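PDB 3WAJ: transmembrane oligosaccharyl transferase from Archaeoglobus fulgidus, which is an archaeal membrane protein of the STT3/AglB family, joining a GT-C helical membrane part to a soluble part, and holds a zinc ion in this crystal. Local coordinates for residues Gly45-Tyr50 against Thr80-Phe85; Tyr51-Glu56 against Trp67-Thr72; Asn160-Trp165 against Leu213-Gly218. All blocks are in the same frame, centred on the assembly; numbering follows the deposited sequence.

All three contacts lie in the N-terminal STT3 range of the chain. Interactions 1 and 3 flank the zinc ion; interaction 2 lies farther off, the nearest side-chain atom of Arg53 being about 14 Å from the metal. Helix 47-60 supplies one side of interactions 1 and 2, whose centres are about 8 Å apart; in sequence, both segments of interaction 2 fall between those of interaction 1. Interaction 3 follows later and joins the start of helix 163-181 to the end of helix 199-214, its centre about 9 Å from that of interaction 1. Hydrogen bonds from Tyr50 to Asp69 and between Tyr51 and His162 tie the contacts together, while one sulfate touches interactions 1 and 3.

Interaction 1: residues Gly45-Tyr50 against Thr80-Phe85; sequences GNDPWY and THFGPF. With SO4 (sulfate ion), chain C.
Tyr50 and Phe82 pack where the first turn of helix 47-60 meets the loop leading into helix 84-96, on one flank of the zinc site in the GT-C membrane part. The aromatic contact is an offset edge-to-face pair: the edge of Tyr50 turns toward the face of Phe82, with centroids 5.6 Å apart and planes at 81°. Tyr50 CG stands anti to the backbone N (chi1 -165°), which sends the ring out toward the loop and brings CD2 to 3.7 Å from Phe82 CD2.

Further packing involves the far ends of both rings. Tyr50 OH meets the methyl CG2 of Thr80 at 3.6 Å, while its hydrogen bond goes to Asp69. The tip of Phe82 lies against Asp47, CZ being 3.7 Å from Asp47 CG. The carboxylate and ring planes are almost perpendicular, and the backbone oxygen of Asp47 lies at the ring edge. Asp47 belongs to the metal site, the nearest atom of its side chain about 3 Å from the zinc, so Phe82 is packed directly against a metal-site residue.

Polar contact runs to the sulfate, probably from the crystallisation liquor. The ring of His81 lies with one face over Phe82 CD1, and its NE2 donates to sulfate O1 at 3.1 Å, nearly straight at 173°.

Interaction 2: residues Tyr51-Glu56 against Trp67-Thr72; sequences YYRLIE and WFDPFT
Arg53 grips Asp69 side-on with two nitrogens, one for each carboxylate oxygen. Arg53 NE donates to Asp69 OD2 at 3.0 Å, and Arg53 NH2 donates to Asp69 OD1 at 3.1 Å; both bonds are close to straight. The oxygens lie in the guanidinium plane, but the two flat groups are not coplanar: their planes are 57° apart, and the nitrogens come to the carboxylate from above its plane. The side chains approach from opposite directions. Arg53 leaves the helix with CG anti to the backbone N and then bends at chi2 (-78°), which turns its NE and NH2 edge onto the acid.

Arg53 is also gripped directly by the AglB core range: a salt bridge to Glu558, hydrogen bonds from NH2 to Tyr528 and from NH1 to the backbone oxygen of Tyr524, and a cation-pi contact with the Tyr524 ring. A buried charge is thus shared between two acids and two neutral oxygens, which probably favours the charged forms.

The next contact is with Phe71, whose CB lies 3.8 Å from Arg53 NH2. Its ring plane stands 77° from the guanidinium, so the two are far from stacked.

Behind this pair, the turn itself holds Asp69 in place. The backbone N of Phe71 donates to Asp69 OD1 at 3.0 Å, reaching that oxygen from the face opposite to Arg53 NH2, so OD1 is held from both faces. The other oxygen, OD2, is also hydrogen-bonded to Tyr50 OH, one turn back on the same helix as Arg53.

The arrangement is a buried salt bridge from helix 47-60 onto an Asx turn, within the type I turn Asp69-Thr72 that starts at the last residue of the short strand 68-69 of a two-stranded antiparallel sheet.

Interaction 3: residues Asn160-Trp165 against Leu213-Gly218; sequences NDHHIW and LSWGAG. With ZN (zinc ion), chain B; SO4 (sulfate ion), chain C.
Sulfate O4 is held by two rings, one from each segment. His162 NE2 donates to it at 2.6 Å, while Trp215 NE1 makes a weak bond to the same O4 at 3.0 Å, bent to 123°. The rings themselves meet obliquely, planes at 38°, with His162 NE2 3.6 Å from Trp215 CD1. Arg426 and His81 also bind this sulfate, so the pocket is rich in N-H donors.

The ring of His162 is fixed at several points. ND1 is hydrogen-bonded to Tyr51 on helix 47-60, and Asp161 OD1 sits over the centre of one ring face. That same oxygen accepts from the backbone N of His162 at 2.7 Å, on its anti side and somewhat out of the carboxylate plane. At the root of the side chain, His162 CB lies 3.5 Å from Ser214 O, and three residues on, Trp165 CB packs on Ser214, whose own hydroxyl is bonded to the backbone oxygen of Leu210.

The neighbours of His162 bind the metal. Asp161 OD2 and His163 NE2 each stand 2.2 Å from zinc, three waters also bind it, and one of these donates to sulfate O3. Asp47 from helix 47-60 is the third protein residue of this zinc site, built on an Asp-His-His sequence leading into helix 163-181, its first and third residues on the metal and its middle one on the anion.

Interaction 1: residues Gly45-Tyr50 against Thr80-Phe85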
loop_
_atom_site.group_PDB
_atom_site.type_symbol
_atom_site.label_atom_id
_atom_site.label_comp_id
_atom_site.label_asym_id
_atom_site.label_seq_id
_atom_site.Cartn_x
_atom_site.Cartn_y
_atom_site.Cartn_z
ATOM N N GLY A 45 3.191 -1.901 7.088
ATOM C CA GLY A 45 2.997 -1.359 5.750
ATOM C C GLY A 45 3.022 0.156 5.614
ATOM O O GLY A 45 3.849 0.834 6.235
ATOM N N ASN A 46 2.127 0.689 4.783
ATOM C CA ASN A 46 2.020 2.126 4.619
ATOM C C ASN A 46 0.672 2.643 5.121
ATOM O O ASN A 46 0.608 3.607 5.879
ATOM C CB ASN A 46 2.173 2.512 3.149
ATOM C CG ASN A 46 3.387 1.899 2.503
ATOM O OD1 ASN A 46 4.491 1.932 3.058
ATOM N ND2 ASN A 46 3.199 1.352 1.300
ATOM N N ASP A 47 -0.403 2.011 4.671
ATOM C CA ASP A 47 -1.748 2.490 4.992
ATOM C C ASP A 47 -2.111 2.597 6.490
ATOM O O ASP A 47 -2.804 3.544 6.877
ATOM C CB ASP A 47 -2.804 1.699 4.207
ATOM C CG ASP A 47 -2.727 1.964 2.712
ATOM O OD1 ASP A 47 -2.195 3.042 2.325
ATOM O OD2 ASP A 47 -3.201 1.100 1.931
ATOM N N PRO A 48 -1.635 1.656 7.332
ATOM C CA PRO A 48 -1.883 1.868 8.767
ATOM C C PRO A 48 -1.273 3.170 9.288
ATOM O O PRO A 48 -1.814 3.747 10.228
ATOM C CB PRO A 48 -1.217 0.654 9.426
ATOM C CG PRO A 48 -1.268 -0.419 8.354
ATOM C CD PRO A 48 -1.021 0.340 7.067
ATOM N N TRP A 49 -0.172 3.631 8.704
ATOM C CA TRP A 49 0.364 4.924 9.123
ATOM C C TRP A 49 -0.575 6.086 8.788
ATOM O O TRP A 49 -0.610 7.092 9.500
ATOM C CB TRP A 49 1.764 5.147 8.549
ATOM C CG TRP A 49 2.726 4.154 9.135
ATOM C CD1 TRP A 49 2.943 2.874 8.706
ATOM C CD2 TRP A 49 3.560 4.335 10.302
ATOM N NE1 TRP A 49 3.870 2.255 9.519
ATOM C CE2 TRP A 49 4.263 3.127 10.505
ATOM C CE3 TRP A 49 3.770 5.391 11.186
ATOM C CZ2 TRP A 49 5.182 2.953 11.555
ATOM C CZ3 TRP A 49 4.693 5.221 12.235
ATOM C CH2 TRP A 49 5.385 4.010 12.405
ATOM N N TYR A 50 -1.338 5.948 7.710
ATOM C CA TYR A 50 -2.256 7.010 7.326
ATOM C C TYR A 50 -3.524 6.994 8.187
ATOM O O TYR A 50 -4.044 8.059 8.539
ATOM C CB TYR A 50 -2.600 6.952 5.828
ATOM C CG TYR A 50 -3.239 8.230 5.376
ATOM C CD1 TYR A 50 -2.472 9.386 5.227
ATOM C CD2 TYR A 50 -4.608 8.310 5.140
ATOM C CE1 TYR A 50 -3.034 10.594 4.823
ATOM C CE2 TYR A 50 -5.196 9.522 4.722
ATOM C CZ TYR A 50 -4.395 10.658 4.572
ATOM O OH TYR A 50 -4.942 11.856 4.182
ATOM N N THR A 80 -9.733 12.126 1.167
ATOM C CA THR A 80 -9.457 10.926 1.939
ATOM C C THR A 80 -10.540 9.892 1.691
ATOM O O THR A 80 -11.681 10.066 2.140
ATOM C CB THR A 80 -9.409 11.248 3.457
ATOM O OG1 THR A 80 -10.699 11.691 3.894
ATOM C CG2 THR A 80 -8.439 12.361 3.728
ATOM N N HIS A 81 -10.209 8.811 0.991
ATOM C CA HIS A 81 -11.211 7.754 0.839
ATOM C C HIS A 81 -11.308 6.835 2.053
ATOM O O HIS A 81 -12.267 6.069 2.160
ATOM C CB HIS A 81 -11.014 6.938 -0.434
ATOM C CG HIS A 81 -9.825 6.034 -0.392
ATOM N ND1 HIS A 81 -8.555 6.468 -0.699
ATOM C CD2 HIS A 81 -9.711 4.722 -0.073
ATOM C CE1 HIS A 81 -7.706 5.466 -0.564
ATOM N NE2 HIS A 81 -8.381 4.390 -0.189
ATOM N N PHE A 82 -10.341 6.901 2.966
ATOM C CA PHE A 82 -10.376 6.023 4.149
ATOM C C PHE A 82 -11.625 6.281 4.964
ATOM O O PHE A 82 -11.916 7.422 5.323
ATOM C CB PHE A 82 -9.142 6.222 5.033
ATOM C CG PHE A 82 -7.925 5.495 4.549
ATOM C CD1 PHE A 82 -7.870 4.971 3.251
ATOM C CD2 PHE A 82 -6.838 5.308 5.394
ATOM C CE1 PHE A 82 -6.723 4.293 2.795
ATOM C CE2 PHE A 82 -5.690 4.625 4.954
ATOM C CZ PHE A 82 -5.634 4.118 3.654
ATOM N N GLY A 83 -12.361 5.216 5.251
ATOM C CA GLY A 83 -13.695 5.340 5.810
ATOM C C GLY A 83 -13.784 5.757 7.266
ATOM O O GLY A 83 -12.835 5.584 8.038
ATOM N N PRO A 84 -14.951 6.303 7.653
ATOM C CA PRO A 84 -15.153 6.709 9.044
ATOM C C PRO A 84 -15.201 5.549 10.029
ATOM O O PRO A 84 -14.878 5.792 11.192
ATOM C CB PRO A 84 -16.500 7.452 9.014
ATOM C CG PRO A 84 -17.175 7.024 7.721
ATOM C CD PRO A 84 -16.050 6.747 6.770
ATOM N N PHE A 85 -15.572 4.337 9.619
ATOM C CA PHE A 85 -15.637 3.260 10.611
ATOM C C PHE A 85 -14.343 3.111 11.416
ATOM O O PHE A 85 -14.343 3.166 12.653
ATOM C CB PHE A 85 -16.014 1.897 10.022
ATOM C CG PHE A 85 -15.873 0.780 11.028
ATOM C CD1 PHE A 85 -14.791 -0.085 10.982
ATOM C CD2 PHE A 85 -16.791 0.644 12.069
ATOM C CE1 PHE A 85 -14.632 -1.089 11.939
ATOM C CE2 PHE A 85 -16.650 -0.368 13.031
ATOM C CZ PHE A 85 -15.567 -1.238 12.967
HETATM S S SO4 C . -8.148 0.670 -0.694
HETATM O O1 SO4 C . -7.352 1.517 0.204
HETATM O O2 SO4 C . -8.688 1.519 -1.760
HETATM O O3 SO4 C . -7.278 -0.365 -1.255
HETATM O O4 SO4 C . -9.264 0.015 -0.001
#

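Interaction 2: residues Tyr51-Glu56 against Trp67-Thr72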
loop_
_atom_site.group_PDB
_atom_site.type_symbol
_atom_site.label_atom_id
_atom_site.label_comp_id
_atom_site.label_asym_id
_atom_site.label_seq_id
_atom_site.Cartn_x
_atom_site.Cartn_y
_atom_site.Cartn_z
ATOM N N TYR A 51 -4.027 5.801 8.526
ATOM C CA TYR A 51 -5.082 5.723 9.544
ATOM C C TYR A 51 -4.646 6.459 10.804
ATOM O O TYR A 51 -5.376 7.285 11.339
ATOM C CB TYR A 51 -5.505 4.280 9.853
ATOM C CG TYR A 51 -6.650 3.898 8.964
ATOM C CD1 TYR A 51 -7.882 4.527 9.092
ATOM C CD2 TYR A 51 -6.484 2.970 7.942
ATOM C CE1 TYR A 51 -8.923 4.233 8.231
ATOM C CE2 TYR A 51 -7.524 2.655 7.089
ATOM C CZ TYR A 51 -8.730 3.291 7.229
ATOM O OH TYR A 51 -9.753 2.968 6.377
ATOM N N TYR A 52 -3.429 6.164 11.234
ATOM C CA TYR A 52 -2.815 6.789 12.387
ATOM C C TYR A 52 -2.872 8.310 12.259
ATOM O O TYR A 52 -3.308 8.998 13.188
ATOM C CB TYR A 52 -1.382 6.267 12.487
ATOM C CG TYR A 52 -0.448 6.950 13.451
ATOM C CD1 TYR A 52 0.800 7.407 13.011
ATOM C CD2 TYR A 52 -0.772 7.109 14.797
ATOM C CE1 TYR A 52 1.701 8.006 13.869
ATOM C CE2 TYR A 52 0.138 7.729 15.680
ATOM C CZ TYR A 52 1.372 8.163 15.196
ATOM O OH TYR A 52 2.284 8.764 16.026
ATOM N N ARG A 53 -2.451 8.822 11.103
ATOM C CA ARG A 53 -2.490 10.254 10.826
ATOM C C ARG A 53 -3.923 10.783 10.992
ATOM O O ARG A 53 -4.144 11.823 11.621
ATOM C CB ARG A 53 -1.936 10.538 9.414
ATOM C CG ARG A 53 -1.988 12.004 8.937
ATOM C CD ARG A 53 -3.408 12.451 8.449
ATOM N NE ARG A 53 -3.364 13.825 7.951
ATOM C CZ ARG A 53 -3.267 14.895 8.737
ATOM N NH1 ARG A 53 -3.250 14.748 10.054
ATOM N NH2 ARG A 53 -3.204 16.105 8.206
ATOM N N LEU A 54 -4.883 10.066 10.418
ATOM C CA LEU A 54 -6.278 10.484 10.484
ATOM C C LEU A 54 -6.839 10.408 11.911
ATOM O O LEU A 54 -7.516 11.328 12.362
ATOM C CB LEU A 54 -7.143 9.660 9.533
ATOM C CG LEU A 54 -6.892 9.824 8.039
ATOM C CD1 LEU A 54 -7.880 8.919 7.236
ATOM C CD2 LEU A 54 -7.034 11.284 7.642
ATOM N N ILE A 55 -6.563 9.311 12.614
ATOM C CA ILE A 55 -7.121 9.102 13.947
ATOM C C ILE A 55 -6.620 10.177 14.943
ATOM O O ILE A 55 -7.384 10.725 15.722
ATOM C CB ILE A 55 -6.847 7.661 14.441
ATOM C CG1 ILE A 55 -7.733 6.677 13.677
ATOM C CG2 ILE A 55 -7.089 7.529 15.949
ATOM C CD1 ILE A 55 -7.325 5.209 13.816
ATOM N N GLU A 56 -5.331 10.477 14.884
ATOM C CA GLU A 56 -4.720 11.544 15.662
ATOM C C GLU A 56 -5.421 12.885 15.411
ATOM O O GLU A 56 -5.747 13.622 16.341
ATOM C CB GLU A 56 -3.249 11.651 15.255
ATOM C CG GLU A 56 -2.315 12.316 16.259
ATOM C CD GLU A 56 -0.860 11.897 16.049
ATOM O OE1 GLU A 56 -0.592 11.125 15.108
ATOM O OE2 GLU A 56 0.019 12.322 16.819
ATOM N N TRP A 67 -11.953 15.276 5.443
ATOM C CA TRP A 67 -12.283 14.492 4.251
ATOM C C TRP A 67 -11.378 14.942 3.135
ATOM O O TRP A 67 -11.524 14.541 1.973
ATOM C CB TRP A 67 -13.755 14.714 3.862
ATOM C CG TRP A 67 -14.646 14.231 4.944
ATOM C CD1 TRP A 67 -15.167 14.965 5.974
ATOM C CD2 TRP A 67 -15.067 12.878 5.159
ATOM N NE1 TRP A 67 -15.911 14.154 6.799
ATOM C CE2 TRP A 67 -15.868 12.870 6.320
ATOM C CE3 TRP A 67 -14.853 11.676 4.473
ATOM C CZ2 TRP A 67 -16.457 11.700 6.811
ATOM C CZ3 TRP A 67 -15.436 10.524 4.951
ATOM C CH2 TRP A 67 -16.233 10.540 6.112
ATOM N N PHE A 68 -10.430 15.792 3.509
ATOM C CA PHE A 68 -9.392 16.253 2.599
ATOM C C PHE A 68 -8.124 16.599 3.393
ATOM O O PHE A 68 -8.198 17.068 4.536
ATOM C CB PHE A 68 -9.908 17.447 1.788
ATOM C CG PHE A 68 -8.916 17.985 0.801
ATOM C CD1 PHE A 68 -8.806 17.424 -0.464
ATOM C CD2 PHE A 68 -8.085 19.049 1.142
ATOM C CE1 PHE A 68 -7.891 17.919 -1.390
ATOM C CE2 PHE A 68 -7.160 19.554 0.227
ATOM C CZ PHE A 68 -7.064 18.986 -1.045
ATOM N N ASP A 69 -6.963 16.344 2.792
ATOM C CA ASP A 69 -5.707 16.379 3.532
ATOM C C ASP A 69 -4.659 17.078 2.697
ATOM O O ASP A 69 -4.028 16.466 1.847
ATOM C CB ASP A 69 -5.265 14.946 3.879
ATOM C CG ASP A 69 -3.952 14.888 4.702
ATOM O OD1 ASP A 69 -3.440 15.941 5.137
ATOM O OD2 ASP A 69 -3.443 13.773 4.933
ATOM N N PRO A 70 -4.485 18.387 2.922
ATOM C CA PRO A 70 -3.498 19.147 2.152
ATOM C C PRO A 70 -2.069 18.809 2.550
ATOM O O PRO A 70 -1.120 19.277 1.910
ATOM C CB PRO A 70 -3.819 20.610 2.518
ATOM C CG PRO A 70 -4.491 20.525 3.846
ATOM C CD PRO A 70 -5.299 19.257 3.793
ATOM N N PHE A 71 -1.928 18.004 3.597
ATOM C CA PHE A 71 -0.615 17.652 4.134
ATOM C C PHE A 71 0.043 16.575 3.265
ATOM O O PHE A 71 1.252 16.335 3.357
ATOM C CB PHE A 71 -0.759 17.136 5.552
ATOM C CG PHE A 71 0.285 17.650 6.515
ATOM C CD1 PHE A 71 1.577 17.139 6.500
ATOM C CD2 PHE A 71 -0.053 18.596 7.486
ATOM C CE1 PHE A 71 2.516 17.580 7.392
ATOM C CE2 PHE A 71 0.891 19.039 8.391
ATOM C CZ PHE A 71 2.186 18.531 8.340
ATOM N N THR A 72 -0.755 15.929 2.420
ATOM C CA THR A 72 -0.227 14.944 1.483
ATOM C C THR A 72 -0.449 15.354 0.023
ATOM O O THR A 72 -1.147 16.332 -0.253
ATOM C CB THR A 72 -0.806 13.562 1.756
ATOM O OG1 THR A 72 -0.012 12.581 1.086
ATOM C CG2 THR A 72 -2.262 13.479 1.313
#

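Interaction 3: residues Asn160-Trp165 against Leu213-Gly218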
loop_
_atom_site.group_PDB
_atom_site.type_symbol
_atom_site.label_atom_id
_atom_site.label_comp_id
_atom_site.label_asym_id
_atom_site.label_seq_id
_atom_site.Cartn_x
_atom_site.Cartn_y
_atom_site.Cartn_z
ATOM N N ASN A 160 -3.125 -1.982 11.068
ATOM C CA ASN A 160 -4.398 -1.328 11.301
ATOM C C ASN A 160 -4.963 -0.698 10.031
ATOM O O ASN A 160 -4.853 0.512 9.821
ATOM C CB ASN A 160 -4.258 -0.273 12.397
ATOM C CG ASN A 160 -5.574 0.332 12.757
ATOM O OD1 ASN A 160 -6.589 -0.367 12.807
ATOM N ND2 ASN A 160 -5.588 1.638 12.966
ATOM N N ASP A 161 -5.566 -1.536 9.191
ATOM C CA ASP A 161 -6.097 -1.123 7.903
ATOM C C ASP A 161 -7.541 -1.642 7.841
ATOM O O ASP A 161 -7.963 -2.411 8.715
ATOM C CB ASP A 161 -5.228 -1.694 6.766
ATOM C CG ASP A 161 -5.364 -0.922 5.469
ATOM O OD1 ASP A 161 -6.344 -0.159 5.297
ATOM O OD2 ASP A 161 -4.482 -1.086 4.608
ATOM N N HIS A 162 -8.299 -1.219 6.833
ATOM C CA HIS A 162 -9.722 -1.523 6.806
ATOM C C HIS A 162 -10.066 -2.865 6.136
ATOM O O HIS A 162 -11.238 -3.246 6.080
ATOM C CB HIS A 162 -10.498 -0.375 6.143
ATOM C CG HIS A 162 -10.052 -0.070 4.745
ATOM N ND1 HIS A 162 -9.632 1.187 4.354
ATOM C CD2 HIS A 162 -9.963 -0.855 3.642
ATOM C CE1 HIS A 162 -9.304 1.161 3.069
ATOM N NE2 HIS A 162 -9.497 -0.067 2.618
ATOM N N HIS A 163 -9.064 -3.580 5.628
ATOM C CA HIS A 163 -9.352 -4.807 4.863
ATOM C C HIS A 163 -9.950 -5.913 5.746
ATOM O O HIS A 163 -10.798 -6.685 5.294
ATOM C CB HIS A 163 -8.121 -5.315 4.077
ATOM C CG HIS A 163 -7.468 -4.272 3.235
ATOM N ND1 HIS A 163 -8.062 -3.747 2.095
ATOM C CD2 HIS A 163 -6.272 -3.628 3.347
ATOM C CE1 HIS A 163 -7.267 -2.831 1.565
ATOM N NE2 HIS A 163 -6.170 -2.757 2.305
ATOM N N ILE A 164 -9.513 -6.007 7.000
ATOM C CA ILE A 164 -10.138 -6.980 7.891
ATOM C C ILE A 164 -11.604 -6.614 8.082
ATOM O O ILE A 164 -12.459 -7.490 8.148
ATOM C CB ILE A 164 -9.402 -7.146 9.258
ATOM C CG1 ILE A 164 -10.137 -8.166 10.142
ATOM C CG2 ILE A 164 -9.265 -5.820 9.988
ATOM C CD1 ILE A 164 -10.109 -9.589 9.598
ATOM N N TRP A 165 -11.902 -5.316 8.107
ATOM C CA TRP A 165 -13.265 -4.871 8.377
ATOM C C TRP A 165 -14.191 -4.976 7.180
ATOM O O TRP A 165 -15.410 -5.096 7.341
ATOM C CB TRP A 165 -13.261 -3.458 8.957
ATOM C CG TRP A 165 -12.483 -3.411 10.245
ATOM C CD1 TRP A 165 -11.245 -2.865 10.443
ATOM C CD2 TRP A 165 -12.888 -3.956 11.504
ATOM N NE1 TRP A 165 -10.863 -3.025 11.753
ATOM C CE2 TRP A 165 -11.855 -3.690 12.428
ATOM C CE3 TRP A 165 -14.028 -4.634 11.943
ATOM C CZ2 TRP A 165 -11.927 -4.089 13.774
ATOM C CZ3 TRP A 165 -14.101 -5.029 13.272
ATOM C CH2 TRP A 165 -13.055 -4.754 14.173
ATOM N N LEU A 213 -19.219 2.074 5.466
ATOM C CA LEU A 213 -18.493 3.068 6.267
ATOM C C LEU A 213 -17.046 2.624 6.529
ATOM O O LEU A 213 -16.204 3.430 6.931
ATOM C CB LEU A 213 -19.241 3.405 7.567
ATOM C CG LEU A 213 -20.582 4.136 7.427
ATOM C CD1 LEU A 213 -21.126 4.632 8.777
ATOM C CD2 LEU A 213 -20.458 5.294 6.448
ATOM N N SER A 214 -16.755 1.346 6.289
ATOM C CA SER A 214 -15.379 0.845 6.392
ATOM C C SER A 214 -14.657 0.997 5.069
ATOM O O SER A 214 -13.443 1.169 5.020
ATOM C CB SER A 214 -15.349 -0.629 6.797
ATOM O OG SER A 214 -15.955 -0.828 8.045
ATOM N N TRP A 215 -15.432 0.924 3.996
ATOM C CA TRP A 215 -14.897 0.918 2.647
ATOM C C TRP A 215 -15.966 1.451 1.679
ATOM O O TRP A 215 -17.042 0.845 1.537
ATOM C CB TRP A 215 -14.527 -0.517 2.288
ATOM C CG TRP A 215 -13.742 -0.660 1.025
ATOM C CD1 TRP A 215 -12.589 -0.004 0.698
ATOM C CD2 TRP A 215 -14.028 -1.546 -0.066
ATOM N NE1 TRP A 215 -12.150 -0.417 -0.533
ATOM C CE2 TRP A 215 -13.015 -1.375 -1.026
ATOM C CE3 TRP A 215 -15.051 -2.476 -0.323
ATOM C CZ2 TRP A 215 -12.984 -2.085 -2.235
ATOM C CZ3 TRP A 215 -15.025 -3.197 -1.525
ATOM C CH2 TRP A 215 -13.996 -2.994 -2.464
ATOM N N GLY A 216 -15.669 2.572 1.019
ATOM C CA GLY A 216 -16.641 3.260 0.174
ATOM C C GLY A 216 -17.242 2.441 -0.963
ATOM O O GLY A 216 -18.399 2.652 -1.352
ATOM N N ALA A 217 -16.455 1.500 -1.482
ATOM C CA ALA A 217 -16.875 0.621 -2.574
ATOM C C ALA A 217 -17.808 -0.475 -2.081
ATOM O O ALA A 217 -18.286 -1.296 -2.872
ATOM C CB ALA A 217 -15.659 0.010 -3.249
ATOM N N GLY A 218 -18.065 -0.476 -0.772
ATOM C CA GLY A 218 -18.846 -1.518 -0.125
ATOM C C GLY A 218 -20.314 -1.521 -0.472
ATOM O O GLY A 218 -21.041 -2.444 -0.088
HETATM ZN ZN ZN B . -4.686 -1.192 2.417
HETATM S S SO4 C . -8.148 0.670 -0.694
HETATM O O1 SO4 C . -7.352 1.517 0.204
HETATM O O2 SO4 C . -8.688 1.519 -1.760
HETATM O O3 SO4 C . -7.278 -0.365 -1.255
HETATM O O4 SO4 C . -9.264 0.015 -0.001
HETATM O O HOH W 1 -6.100 0.526 2.885
HETATM O O HOH W 2 -4.767 -1.026 -0.089
HETATM O O HOH W 3 -2.548 -1.284 2.063
#